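Local coordinates for protein pyruvate kinase 1 (Trypanosoma brucei brucei, PDB 4KCV) that catalyses the transfer of a phosphoryl group from phosphoenolpyruvate to ADP, giving pyruvate and ATP in the last step of glycolysis, at residues A[86-91]-A[185-190]; A[141-146]-A[179-184]; A[210-215]-A[239-244]; A[258-263]-A[292-297]. All blocks are in the same frame, centred on the assembly; numbering follows the deposited sequence. Where two conformers were deposited one is given.

Contact 1: residues A[86-91]-A[185-190]; sequences KGPEIR and VDLPAV
The ring of P88 meets 185-190 through CB, CG and CD. Its CG lies 3.4 Å from the carbonyl O of P188. Beside it, P88 CD faces the next carbonyl along, with A189 O at 3.9 Å. On the other side of CG, P88 CB touches the methyl L187 CD1, also at 3.9 Å. The two carbonyl oxygens lie obliquely to one side of the ring and the leucine methyl to the other. L187 carries much of the rest. Its CG sits opposite the carbonyl carbon (chi1 -64°), and CD1 reaches between P88 and I90. I90 CG1 approaches L187 CD1 to 4.0 Å as the two side chains cross obliquely. Farther along, I90 CD1 only grazes V185 CG1, at 4.5 Å. No hydrogen bond joins the two segments. They are the two connections between the barrel and the B domain, the lobe that pyruvate kinases insert after the third barrel strand. Segment 86-91 follows strand 80-84 out of the barrel. Segment 185-190 returns to helix 192-203. The chains run in roughly opposite directions, 156° apart end to end. The side chain of E89 turns from the contact and pairs with R91 of its own segment, E89 OE2 to R91 NH1 3.1 Å. On the returning side, the carbonyls of V185, L187 and P188 all receive hydrogen bonds from the guanidinium group of R215.

Contact 2: residues A[141-146]-A[179-184]; sequences SIYVDD and NLPGCE
Y143 lays its ring against P181, and CB, CG and one side of the ring, CD2, CE2 and CZ, follow the segment 179-184. Y143 CB meets the carbonyl O of N179 at 3.6 Å and N179 CB at 4.0 Å. With chi1 at -71°, CG stands opposite the carbonyl carbon and the ring turns one face to P181. CG itself is near P181 CD. CD2 lies near P181 CG and CD, and Y143 CE2 reaches P181 CG at 3.6 Å. CZ, which bears the hydroxyl, still touches P181 CG. P181 CG stands over one face of the ring, 15° off the normal through its centroid, a CH-pi contact. The backbones join in an antiparallel hydrogen-bonded pair: Y143 N gives to N179 O at 2.9 Å, and N179 N gives to Y143 O at 2.9 Å. I142 CG1 packs alongside L180 CD2 at 3.9 Å. A type II turn from L180 to C183, with G182 at its third position, then takes the chain away from the strand. Strand 178-179 ends the mixed sheet of the B domain. Strand 141-144 lies between it and strand 149-158, where I142 packs on V153. The amide ND2 of N179 bonds to E269 of helix 263-269, across to the barrel domain.

Contact 3: residues A[210-215]-A[239-244]; sequences FASFIR and KIENHQ. With MG (magnesium ion), chain C; AKG (2-oxoglutaric acid), chain E.
K239 reaches S212 through one bend: beyond CG its chain is extended except at chi3 (51°), and K239 NZ meets S212 OG at 2.8 Å. That OG also bonds to T85 O. The same NZ gives hydrogen bonds to D84 and, at 2.9 Å from K239 NZ, to O5 of the bound 2-oxoglutarate. E241 has CG opposite the carbonyl carbon (chi1 -41°). The extended chain carries the carboxylate to the metal, where its two oxygens take different partners. E241 OE1 binds magnesium at 2.3 Å. OE2 accepts from F213 N on its anti side, 20° out of the carboxylate plane; the refined length is too short to be trusted. Water 2 bridges E241 OE2 to the ion, binding magnesium at 2.4 Å. D265 and the O2 and O5 atoms of 2-oxoglutarate also bind the ion. Backbone bonds K239 N to A211 O, 2.9 Å, and I214 N to K239 O, 3.2 Å, join the two segments where the strands run out. Water 1 continues the link, giving to I214 O and N242 OD1 and accepting from E241 N. R215 and Q244 lie side by side, R215 CD to Q244 OE1 3.6 Å. Q244 OE1 also takes V185 N. N242 caps helix 243-247 through G245 N. Strands 208-211 and 235-240 are neighbours in the TIM barrel, joined by helix 217-227. Beyond them, F210 reaches strand 80-84, and I240 bonds to strand 258-262.

Contact 4: residues A[258-263]-A[292-297]; sequences GIMVAR and PVICAT. With AKG (2-oxoglutaric acid), chain E.
I259 and V293 begin a run of paired residues between two parallel strands, 258-262 and 293-296, neighbours in the TIM barrel of pyruvate kinase. Helix 275-289 lies on the crossover between them. The tight part is at the start. I259 N gives to P292 O at 3.0 Å. I294 N gives to I259 O at 2.8 Å. V261 N then approaches I294 O nearly in line with the C=O bond, also at 2.8 Å. M260 and I294 face the barrel interior, whereas I259, V261, V293 and C295 face the helices. Within the barrel, M260 has CG opposite its backbone N (chi1 -177°), and M260 SD touches A296 CB at 3.8 Å. The strands then spread. The bond from A296 N to V261 O is weak and long, 3.4 Å. The looser end is not open to solvent but is filled by side chains and ligand. The hydroxyl of T297 hydrogen-bonds to O1 of 2-oxoglutarate, though the refined distance is doubtfully short. R263, which starts helix 263-269, bends at chi3 and brings its guanidinium to the carbonyls of A296 and T297. R263 NE gives to A296 O at 2.9 Å from above the carbonyl plane, and NH2 gives to T297 O. The guanidinium also forms a salt bridge with D316. R311 of a neighbouring subunit bonds to the carbonyl of R263. On one face of the R263 guanidinium lies C295 SG, 3.7 Å above the plane.

How the contacts relate
Contacts 3 and 4 reach the ligand at the C-terminal ends of neighbouring barrel strands. Their centres are 10 Å apart, and both touch 2-oxoglutarate. Strands 235-240 and 258-262 connect them directly, with I240 N 2.9 Å from M260 O. Contacts 1 and 2 belong to the B domain and its connections. Along the chain contact 2 is nested within the loop closed by contact 1, and I90 CD1 meets L180 CD1 at 3.8 Å. Contact 1 leads on to contact 3 through V185 CG1, 3.9 Å from F213 CE2, and through V185 N, 3.0 Å from Q244 OE1. Contact 4 touches neither contact 1 nor contact 2; nearest atoms are about 10 Å away in both cases.

Contact 1: residues A[86-91]-A[185-190]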
loop_
_atom_site.group_PDB
_atom_site.type_symbol
_atom_site.label_atom_id
_atom_site.label_comp_id
_atom_site.label_asym_id
_atom_site.label_seq_id
_atom_site.Cartn_x
_atom_site.Cartn_y
_atom_site.Cartn_z
ATOM N N LYS A 86 1.634 -45.917 5.940
ATOM C CA LYS A 86 2.441 -46.412 4.839
ATOM C C LYS A 86 1.859 -45.923 3.510
ATOM O O LYS A 86 2.551 -45.319 2.711
ATOM C CB LYS A 86 2.480 -47.941 4.874
ATOM C CG LYS A 86 3.469 -48.581 3.904
ATOM C CD LYS A 86 3.488 -50.099 4.108
ATOM C CE LYS A 86 4.501 -50.794 3.207
ATOM N NZ LYS A 86 5.847 -50.203 3.439
ATOM N N GLY A 87 0.555 -46.089 3.334
ATOM C CA GLY A 87 -0.108 -45.568 2.159
ATOM C C GLY A 87 0.011 -46.568 1.030
ATOM O O GLY A 87 0.750 -47.553 1.148
ATOM N N PRO A 88 -0.713 -46.329 -0.073
ATOM C CA PRO A 88 -0.650 -47.249 -1.197
ATOM C C PRO A 88 0.665 -47.042 -1.938
ATOM O O PRO A 88 1.270 -45.981 -1.810
ATOM C CB PRO A 88 -1.834 -46.801 -2.066
ATOM C CG PRO A 88 -1.923 -45.328 -1.819
ATOM C CD PRO A 88 -1.529 -45.134 -0.373
ATOM N N GLU A 89 1.120 -48.043 -2.689
ATOM C CA GLU A 89 2.360 -47.882 -3.460
ATOM C C GLU A 89 2.402 -48.639 -4.794
ATOM O O GLU A 89 1.765 -49.678 -4.955
ATOM C CB GLU A 89 3.579 -48.243 -2.605
ATOM C CG GLU A 89 3.394 -49.457 -1.719
ATOM C CD GLU A 89 4.577 -49.671 -0.789
ATOM O OE1 GLU A 89 4.917 -50.836 -0.515
ATOM O OE2 GLU A 89 5.177 -48.670 -0.337
ATOM N N ILE A 90 3.157 -48.101 -5.742
ATOM C CA ILE A 90 3.558 -48.852 -6.932
ATOM C C ILE A 90 4.981 -49.390 -6.754
ATOM O O ILE A 90 5.911 -48.651 -6.386
ATOM C CB ILE A 90 3.521 -47.971 -8.193
ATOM C CG1 ILE A 90 2.202 -47.184 -8.248
ATOM C CG2 ILE A 90 3.756 -48.822 -9.447
ATOM C CD1 ILE A 90 2.120 -46.212 -9.410
ATOM N N ARG A 91 5.143 -50.674 -6.984
ATOM C CA ARG A 91 6.454 -51.282 -6.914
ATOM C C ARG A 91 6.703 -52.160 -8.138
ATOM O O ARG A 91 5.766 -52.549 -8.834
ATOM C CB ARG A 91 6.555 -52.089 -5.631
ATOM C CG ARG A 91 6.017 -51.337 -4.422
ATOM C CD ARG A 91 6.543 -51.893 -3.116
ATOM N NE ARG A 91 7.977 -51.653 -2.953
ATOM C CZ ARG A 91 8.517 -50.636 -2.268
ATOM N NH1 ARG A 91 7.750 -49.689 -1.748
ATOM N NH2 ARG A 91 9.837 -50.531 -2.174
ATOM N N VAL A 185 -2.594 -40.930 -11.123
ATOM C CA VAL A 185 -2.417 -42.241 -10.539
ATOM C C VAL A 185 -3.666 -42.622 -9.779
ATOM O O VAL A 185 -4.133 -41.864 -8.949
ATOM C CB VAL A 185 -1.192 -42.282 -9.612
ATOM C CG1 VAL A 185 -1.287 -43.446 -8.644
ATOM C CG2 VAL A 185 0.086 -42.381 -10.434
ATOM N N ASP A 186 -4.231 -43.780 -10.096
ATOM C CA ASP A 186 -5.549 -44.146 -9.579
ATOM C C ASP A 186 -5.496 -45.284 -8.560
ATOM O O ASP A 186 -6.054 -46.341 -8.779
ATOM C CB ASP A 186 -6.493 -44.506 -10.724
ATOM C CG ASP A 186 -7.889 -43.916 -10.542
ATOM O OD1 ASP A 186 -8.119 -43.202 -9.540
ATOM O OD2 ASP A 186 -8.758 -44.164 -11.404
ATOM N N LEU A 187 -4.809 -45.055 -7.454
ATOM C CA LEU A 187 -4.775 -45.998 -6.357
ATOM C C LEU A 187 -5.796 -45.578 -5.305
ATOM O O LEU A 187 -6.140 -44.398 -5.201
ATOM C CB LEU A 187 -3.376 -46.038 -5.721
ATOM C CG LEU A 187 -2.192 -46.540 -6.553
ATOM C CD1 LEU A 187 -0.880 -46.239 -5.834
ATOM C CD2 LEU A 187 -2.319 -48.036 -6.839
ATOM N N PRO A 188 -6.279 -46.553 -4.516
ATOM C CA PRO A 188 -7.215 -46.281 -3.427
ATOM C C PRO A 188 -6.567 -45.401 -2.371
ATOM O O PRO A 188 -5.328 -45.320 -2.295
ATOM C CB PRO A 188 -7.470 -47.667 -2.842
ATOM C CG PRO A 188 -6.196 -48.397 -3.093
ATOM C CD PRO A 188 -5.764 -47.933 -4.465
ATOM N N ALA A 189 -7.388 -44.746 -1.565
ATOM C CA ALA A 189 -6.872 -43.856 -0.537
ATOM C C ALA A 189 -6.162 -44.676 0.515
ATOM O O ALA A 189 -5.092 -44.294 1.020
ATOM C CB ALA A 189 -8.007 -43.069 0.089
ATOM N N VAL A 190 -6.769 -45.801 0.865
ATOM C CA VAL A 190 -6.222 -46.653 1.908
ATOM C C VAL A 190 -6.017 -48.068 1.391
ATOM O O VAL A 190 -6.901 -48.639 0.754
ATOM C CB VAL A 190 -7.105 -46.661 3.184
ATOM C CG1 VAL A 190 -7.268 -45.249 3.729
ATOM C CG2 VAL A 190 -8.458 -47.271 2.902
#

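Contact 2: residues A[141-146]-A[179-184]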
loop_
_atom_site.group_PDB
_atom_site.type_symbol
_atom_site.label_atom_id
_atom_site.label_comp_id
_atom_site.label_asym_id
_atom_site.label_seq_id
_atom_site.Cartn_x
_atom_site.Cartn_y
_atom_site.Cartn_z
ATOM N N SER A 141 8.312 -40.410 -18.660
ATOM C CA SER A 141 9.334 -41.010 -17.801
ATOM C C SER A 141 8.712 -41.958 -16.773
ATOM O O SER A 141 7.611 -41.708 -16.266
ATOM C CB SER A 141 10.113 -39.915 -17.059
ATOM O OG SER A 141 10.953 -39.200 -17.940
ATOM N N ILE A 142 9.455 -43.005 -16.416
ATOM C CA ILE A 142 9.145 -43.822 -15.255
ATOM C C ILE A 142 10.329 -43.739 -14.308
ATOM O O ILE A 142 11.475 -43.891 -14.736
ATOM C CB ILE A 142 8.906 -45.297 -15.646
ATOM C CG1 ILE A 142 7.654 -45.430 -16.512
ATOM C CG2 ILE A 142 8.795 -46.178 -14.399
ATOM C CD1 ILE A 142 7.514 -46.794 -17.194
ATOM N N TYR A 143 10.064 -43.470 -13.029
ATOM C CA TYR A 143 11.141 -43.391 -12.034
ATOM C C TYR A 143 11.153 -44.650 -11.218
ATOM O O TYR A 143 10.088 -45.128 -10.800
ATOM C CB TYR A 143 10.927 -42.204 -11.092
ATOM C CG TYR A 143 11.158 -40.859 -11.721
ATOM C CD1 TYR A 143 11.798 -40.740 -12.951
ATOM C CD2 TYR A 143 10.732 -39.694 -11.089
ATOM C CE1 TYR A 143 12.007 -39.497 -13.531
ATOM C CE2 TYR A 143 10.951 -38.443 -11.660
ATOM C CZ TYR A 143 11.615 -38.353 -12.860
ATOM O OH TYR A 143 11.854 -37.115 -13.416
ATOM N N VAL A 144 12.352 -45.130 -10.900
ATOM C CA VAL A 144 12.509 -46.358 -10.154
ATOM C C VAL A 144 13.440 -46.125 -8.973
ATOM O O VAL A 144 14.495 -45.501 -9.117
ATOM C CB VAL A 144 13.082 -47.485 -11.051
ATOM C CG1 VAL A 144 12.952 -48.833 -10.364
ATOM C CG2 VAL A 144 12.363 -47.504 -12.400
ATOM N N ASP A 145 13.035 -46.615 -7.803
ATOM C CA ASP A 145 13.901 -46.642 -6.640
ATOM C C ASP A 145 14.159 -45.234 -6.126
ATOM O O ASP A 145 15.278 -44.747 -6.198
ATOM C CB ASP A 145 15.232 -47.316 -6.992
ATOM C CG ASP A 145 15.805 -48.099 -5.842
ATOM O OD1 ASP A 145 15.156 -48.170 -4.781
ATOM O OD2 ASP A 145 16.906 -48.645 -5.994
ATOM N N ASP A 146 13.102 -44.563 -5.673
ATOM C CA ASP A 146 13.177 -43.148 -5.256
ATOM C C ASP A 146 13.832 -42.260 -6.287
ATOM O O ASP A 146 14.621 -41.397 -5.945
ATOM C CB ASP A 146 13.901 -43.004 -3.925
ATOM C CG ASP A 146 12.995 -43.263 -2.751
ATOM O OD1 ASP A 146 11.768 -43.384 -2.951
ATOM O OD2 ASP A 146 13.505 -43.387 -1.630
ATOM N N ASN A 179 7.683 -44.394 -9.340
ATOM C CA ASN A 179 6.949 -43.146 -9.421
ATOM C C ASN A 179 6.673 -42.821 -10.862
ATOM O O ASN A 179 7.493 -43.077 -11.732
ATOM C CB ASN A 179 7.736 -41.993 -8.756
ATOM C CG ASN A 179 7.919 -42.202 -7.256
ATOM O OD1 ASN A 179 8.867 -42.853 -6.826
ATOM N ND2 ASN A 179 6.964 -41.727 -6.467
ATOM N N LEU A 180 5.479 -42.316 -11.123
ATOM C CA LEU A 180 5.132 -41.892 -12.459
ATOM C C LEU A 180 4.969 -40.363 -12.497
ATOM O O LEU A 180 3.892 -39.846 -12.207
ATOM C CB LEU A 180 3.858 -42.616 -12.894
ATOM C CG LEU A 180 3.956 -44.138 -12.725
ATOM C CD1 LEU A 180 2.594 -44.799 -12.926
ATOM C CD2 LEU A 180 4.990 -44.709 -13.696
ATOM N N PRO A 181 6.072 -39.639 -12.743
ATOM C CA PRO A 181 6.073 -38.178 -12.539
ATOM C C PRO A 181 5.107 -37.479 -13.486
ATOM O O PRO A 181 5.038 -37.821 -14.667
ATOM C CB PRO A 181 7.508 -37.781 -12.860
ATOM C CG PRO A 181 8.010 -38.863 -13.764
ATOM C CD PRO A 181 7.354 -40.122 -13.287
ATOM N N GLY A 182 4.299 -36.580 -12.940
ATOM C CA GLY A 182 3.382 -35.787 -13.745
ATOM C C GLY A 182 2.201 -36.606 -14.210
ATOM O O GLY A 182 1.387 -36.142 -14.995
ATOM N N CYS A 183 2.091 -37.822 -13.688
ATOM C CA CYS A 183 1.111 -38.785 -14.182
ATOM C C CYS A 183 -0.036 -38.932 -13.192
ATOM O O CYS A 183 0.181 -39.070 -11.986
ATOM C CB CYS A 183 1.764 -40.158 -14.434
ATOM S SG CYS A 183 3.052 -40.223 -15.713
ATOM N N GLU A 184 -1.261 -38.924 -13.707
ATOM C CA GLU A 184 -2.432 -39.279 -12.902
ATOM C C GLU A 184 -2.291 -40.710 -12.391
ATOM O O GLU A 184 -1.884 -41.599 -13.132
ATOM C CB GLU A 184 -3.698 -39.164 -13.740
ATOM C CG GLU A 184 -4.808 -38.383 -13.071
ATOM C CD GLU A 184 -4.575 -36.884 -13.128
ATOM O OE1 GLU A 184 -3.397 -36.451 -13.115
ATOM O OE2 GLU A 184 -5.570 -36.134 -13.189
#

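Contact 3: residues A[210-215]-A[239-244]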
loop_
_atom_site.group_PDB
_atom_site.type_symbol
_atom_site.label_atom_id
_atom_site.label_comp_id
_atom_site.label_asym_id
_atom_site.label_seq_id
_atom_site.Cartn_x
_atom_site.Cartn_y
_atom_site.Cartn_z
ATOM N N PHE A 210 -1.292 -38.679 9.775
ATOM C CA PHE A 210 -0.599 -38.101 8.640
ATOM C C PHE A 210 -0.838 -39.039 7.452
ATOM O O PHE A 210 -0.218 -40.119 7.351
ATOM C CB PHE A 210 0.916 -37.965 8.927
ATOM C CG PHE A 210 1.258 -37.013 10.076
ATOM C CD1 PHE A 210 0.301 -36.151 10.607
ATOM C CD2 PHE A 210 2.559 -36.929 10.548
ATOM C CE1 PHE A 210 0.621 -35.257 11.626
ATOM C CE2 PHE A 210 2.894 -36.042 11.569
ATOM C CZ PHE A 210 1.925 -35.187 12.103
ATOM N N ALA A 211 -1.784 -38.675 6.590
ATOM C CA ALA A 211 -2.226 -39.589 5.556
ATOM C C ALA A 211 -1.364 -39.483 4.307
ATOM O O ALA A 211 -1.359 -38.465 3.636
ATOM C CB ALA A 211 -3.696 -39.359 5.219
ATOM N N SER A 212 -0.752 -40.592 3.929
ATOM C CA SER A 212 0.249 -40.596 2.872
ATOM C C SER A 212 -0.366 -40.495 1.473
ATOM O O SER A 212 -1.501 -40.946 1.243
ATOM C CB SER A 212 1.117 -41.849 3.000
ATOM O OG SER A 212 2.038 -41.706 4.085
ATOM N N PHE A 213 0.347 -39.816 0.565
ATOM C CA PHE A 213 0.042 -39.862 -0.885
ATOM C C PHE A 213 -1.398 -39.417 -1.218
ATOM O O PHE A 213 -2.089 -40.025 -2.071
ATOM C CB PHE A 213 0.331 -41.276 -1.438
ATOM C CG PHE A 213 0.477 -41.335 -2.940
ATOM C CD1 PHE A 213 1.459 -40.578 -3.600
ATOM C CD2 PHE A 213 -0.279 -42.259 -3.695
ATOM C CE1 PHE A 213 1.615 -40.668 -4.985
ATOM C CE2 PHE A 213 -0.114 -42.358 -5.077
ATOM C CZ PHE A 213 0.824 -41.554 -5.725
ATOM N N ILE A 214 -1.844 -38.337 -0.590
ATOM C CA ILE A 214 -3.190 -37.807 -0.867
ATOM C C ILE A 214 -3.211 -37.018 -2.180
ATOM O O ILE A 214 -2.506 -35.991 -2.326
ATOM C CB ILE A 214 -3.690 -36.909 0.272
ATOM C CG1 ILE A 214 -3.931 -37.746 1.547
ATOM C CG2 ILE A 214 -4.964 -36.191 -0.155
ATOM C CD1 ILE A 214 -5.058 -38.757 1.419
ATOM N N ARG A 215 -4.049 -37.464 -3.118
ATOM C CA ARG A 215 -4.072 -36.885 -4.472
ATOM C C ARG A 215 -5.336 -36.093 -4.765
ATOM O O ARG A 215 -5.363 -35.287 -5.693
ATOM C CB ARG A 215 -3.909 -37.980 -5.513
ATOM C CG ARG A 215 -2.529 -38.582 -5.529
ATOM C CD ARG A 215 -2.605 -40.065 -5.806
ATOM N NE ARG A 215 -3.124 -40.808 -4.653
ATOM C CZ ARG A 215 -3.890 -41.892 -4.737
ATOM N NH1 ARG A 215 -4.251 -42.348 -5.921
ATOM N NH2 ARG A 215 -4.318 -42.500 -3.630
ATOM N N LYS A 239 -0.867 -35.597 3.448
ATOM C CA LYS A 239 0.505 -35.452 2.974
ATOM C C LYS A 239 0.520 -35.238 1.467
ATOM O O LYS A 239 -0.031 -36.052 0.689
ATOM C CB LYS A 239 1.334 -36.682 3.348
ATOM C CG LYS A 239 1.310 -36.984 4.851
ATOM C CD LYS A 239 2.015 -38.294 5.206
ATOM C CE LYS A 239 3.423 -38.400 4.614
ATOM N NZ LYS A 239 3.944 -39.803 4.749
ATOM N N ILE A 240 1.021 -34.080 1.055
ATOM C CA ILE A 240 1.066 -33.748 -0.372
ATOM C C ILE A 240 2.387 -34.248 -0.965
ATOM O O ILE A 240 3.474 -33.835 -0.524
ATOM C CB ILE A 240 0.906 -32.223 -0.602
ATOM C CG1 ILE A 240 -0.430 -31.737 -0.034
ATOM C CG2 ILE A 240 1.017 -31.871 -2.083
ATOM C CD1 ILE A 240 -1.672 -32.316 -0.703
ATOM N N GLU A 241 2.297 -35.248 -1.851
ATOM C CA GLU A 241 3.499 -35.990 -2.268
ATOM C C GLU A 241 3.716 -36.094 -3.770
ATOM O O GLU A 241 4.710 -36.649 -4.189
ATOM C CB GLU A 241 3.527 -37.399 -1.671
ATOM C CG GLU A 241 3.070 -37.495 -0.239
ATOM C CD GLU A 241 3.601 -38.743 0.439
ATOM O OE1 GLU A 241 4.831 -38.941 0.410
ATOM O OE2 GLU A 241 2.816 -39.475 1.071
ATOM N N ASN A 242 2.778 -35.594 -4.574
ATOM C CA ASN A 242 2.921 -35.646 -6.025
ATOM C C ASN A 242 2.202 -34.490 -6.700
ATOM O O ASN A 242 1.588 -33.661 -6.022
ATOM C CB ASN A 242 2.461 -37.032 -6.580
ATOM C CG ASN A 242 0.939 -37.141 -6.770
ATOM O OD1 ASN A 242 0.156 -36.433 -6.127
ATOM N ND2 ASN A 242 0.511 -38.087 -7.652
ATOM N N HIS A 243 2.316 -34.388 -8.022
ATOM C CA HIS A 243 1.783 -33.221 -8.721
ATOM C C HIS A 243 0.263 -33.130 -8.592
ATOM O O HIS A 243 -0.304 -32.030 -8.551
ATOM C CB HIS A 243 2.204 -33.222 -10.194
ATOM C CG HIS A 243 1.330 -34.071 -11.052
ATOM N ND1 HIS A 243 1.386 -35.428 -11.014
ATOM C CD2 HIS A 243 0.192 -33.748 -11.799
ATOM C CE1 HIS A 243 0.398 -35.938 -11.780
ATOM N NE2 HIS A 243 -0.331 -34.913 -12.261
ATOM N N GLN A 244 -0.408 -34.278 -8.512
ATOM C CA GLN A 244 -1.856 -34.289 -8.366
ATOM C C GLN A 244 -2.270 -33.595 -7.093
ATOM O O GLN A 244 -3.231 -32.837 -7.080
ATOM C CB GLN A 244 -2.377 -35.711 -8.290
ATOM C CG GLN A 244 -2.598 -36.392 -9.602
ATOM C CD GLN A 244 -3.063 -37.824 -9.382
ATOM O OE1 GLN A 244 -2.239 -38.731 -9.077
ATOM N NE2 GLN A 244 -4.392 -38.001 -9.332
HETATM MG MG MG C . 6.446 -39.820 1.822
HETATM C C1 AKG E . 8.066 -37.490 2.612
HETATM O O1 AKG E . 8.754 -36.467 2.783
HETATM O O2 AKG E . 8.013 -38.007 1.472
HETATM C C2 AKG E . 7.233 -38.088 3.781
HETATM O O5 AKG E . 6.574 -39.137 3.656
HETATM C C3 AKG E . 7.439 -37.428 5.154
HETATM C C4 AKG E . 8.297 -38.363 6.026
HETATM C C5 AKG E . 9.772 -38.264 5.606
HETATM O O3 AKG E . 10.076 -38.645 4.453
HETATM O O4 AKG E . 10.567 -37.833 6.456
HETATM O O HOH W 1 -0.033 -36.061 -3.188
HETATM O O HOH W 2 4.633 -41.379 1.978
#

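Contact 4: residues A[258-263]-A[292-297]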
loop_
_atom_site.group_PDB
_atom_site.type_symbol
_atom_site.label_atom_id
_atom_site.label_comp_id
_atom_site.label_asym_id
_atom_site.label_seq_id
_atom_site.Cartn_x
_atom_site.Cartn_y
_atom_site.Cartn_z
ATOM N N GLY A 258 -5.627 -30.335 7.997
ATOM C CA GLY A 258 -4.264 -29.793 7.943
ATOM C C GLY A 258 -3.507 -30.440 6.793
ATOM O O GLY A 258 -4.026 -31.351 6.134
ATOM N N ILE A 259 -2.291 -29.959 6.539
ATOM C CA ILE A 259 -1.500 -30.414 5.403
ATOM C C ILE A 259 -0.061 -30.646 5.860
ATOM O O ILE A 259 0.450 -29.921 6.740
ATOM C CB ILE A 259 -1.501 -29.357 4.271
ATOM C CG1 ILE A 259 -2.906 -29.216 3.655
ATOM C CG2 ILE A 259 -0.461 -29.705 3.197
ATOM C CD1 ILE A 259 -3.439 -30.499 3.000
ATOM N N MET A 260 0.567 -31.695 5.331
ATOM C CA MET A 260 2.020 -31.816 5.414
ATOM C C MET A 260 2.619 -31.661 4.039
ATOM O O MET A 260 2.201 -32.324 3.100
ATOM C CB MET A 260 2.453 -33.178 5.997
ATOM C CG MET A 260 3.976 -33.293 6.161
ATOM S SD MET A 260 4.564 -34.995 6.300
ATOM C CE MET A 260 3.757 -35.456 7.825
ATOM N N VAL A 261 3.617 -30.797 3.920
ATOM C CA VAL A 261 4.352 -30.674 2.666
ATOM C C VAL A 261 5.435 -31.719 2.696
ATOM O O VAL A 261 6.464 -31.522 3.348
ATOM C CB VAL A 261 5.006 -29.281 2.519
ATOM C CG1 VAL A 261 5.825 -29.217 1.242
ATOM C CG2 VAL A 261 3.949 -28.181 2.540
ATOM N N ALA A 262 5.132 -32.889 2.143
ATOM C CA ALA A 262 5.972 -34.066 2.326
ATOM C C ALA A 262 7.064 -34.058 1.265
ATOM O O ALA A 262 6.935 -34.698 0.225
ATOM C CB ALA A 262 5.115 -35.337 2.209
ATOM N N ARG A 263 8.125 -33.309 1.515
ATOM C CA ARG A 263 9.043 -32.869 0.431
ATOM C C ARG A 263 9.898 -33.994 -0.156
ATOM O O ARG A 263 10.395 -33.890 -1.269
ATOM C CB ARG A 263 9.942 -31.742 0.941
ATOM C CG ARG A 263 9.173 -30.510 1.366
ATOM C CD ARG A 263 10.123 -29.371 1.695
ATOM N NE ARG A 263 11.100 -29.754 2.706
ATOM C CZ ARG A 263 12.041 -28.946 3.176
ATOM N NH1 ARG A 263 12.128 -27.689 2.749
ATOM N NH2 ARG A 263 12.932 -29.408 4.043
ATOM N N PRO A 292 -3.608 -25.877 10.025
ATOM C CA PRO A 292 -2.212 -26.174 10.353
ATOM C C PRO A 292 -1.444 -26.808 9.200
ATOM O O PRO A 292 -1.991 -27.580 8.408
ATOM C CB PRO A 292 -2.312 -27.141 11.561
ATOM C CG PRO A 292 -3.742 -27.628 11.551
ATOM C CD PRO A 292 -4.551 -26.500 10.974
ATOM N N VAL A 293 -0.220 -26.351 9.020
ATOM C CA VAL A 293 0.606 -26.892 7.976
ATOM C C VAL A 293 1.975 -27.275 8.503
ATOM O O VAL A 293 2.543 -26.564 9.342
ATOM C CB VAL A 293 0.676 -25.955 6.745
ATOM C CG1 VAL A 293 1.295 -24.610 7.102
ATOM C CG2 VAL A 293 1.437 -26.632 5.587
ATOM N N ILE A 294 2.446 -28.460 8.102
ATOM C CA ILE A 294 3.737 -28.993 8.556
ATOM C C ILE A 294 4.713 -29.040 7.400
ATOM O O ILE A 294 4.378 -29.555 6.317
ATOM C CB ILE A 294 3.579 -30.434 9.104
ATOM C CG1 ILE A 294 2.484 -30.467 10.193
ATOM C CG2 ILE A 294 4.924 -30.949 9.626
ATOM C CD1 ILE A 294 2.125 -31.851 10.686
ATOM N N CYS A 295 5.899 -28.473 7.587
ATOM C CA CYS A 295 6.970 -28.672 6.617
ATOM C C CYS A 295 7.879 -29.839 7.077
ATOM O O CYS A 295 8.226 -29.927 8.245
ATOM C CB CYS A 295 7.788 -27.378 6.429
ATOM S SG CYS A 295 9.132 -27.522 5.181
ATOM N N ALA A 296 8.191 -30.751 6.163
ATOM C CA ALA A 296 8.865 -32.021 6.507
ATOM C C ALA A 296 10.053 -32.316 5.570
ATOM O O ALA A 296 10.064 -31.898 4.400
ATOM C CB ALA A 296 7.868 -33.185 6.455
ATOM N N THR A 297 11.014 -33.066 6.095
ATOM C CA THR A 297 11.950 -33.893 5.316
ATOM C C THR A 297 13.331 -33.255 5.160
ATOM O O THR A 297 13.479 -32.249 4.470
ATOM C CB THR A 297 11.398 -34.307 3.944
ATOM O OG1 THR A 297 10.160 -34.995 4.135
ATOM C CG2 THR A 297 12.397 -35.267 3.230
HETATM C C1 AKG E . 8.066 -37.490 2.612
HETATM O O1 AKG E . 8.754 -36.467 2.783
HETATM O O2 AKG E . 8.013 -38.007 1.472
HETATM C C2 AKG E . 7.233 -38.088 3.781
HETATM O O5 AKG E . 6.574 -39.137 3.656
HETATM C C3 AKG E . 7.439 -37.428 5.154
HETATM C C4 AKG E . 8.297 -38.363 6.026
HETATM C C5 AKG E . 9.772 -38.264 5.606
HETATM O O3 AKG E . 10.076 -38.645 4.453
HETATM O O4 AKG E . 10.567 -37.833 6.456
#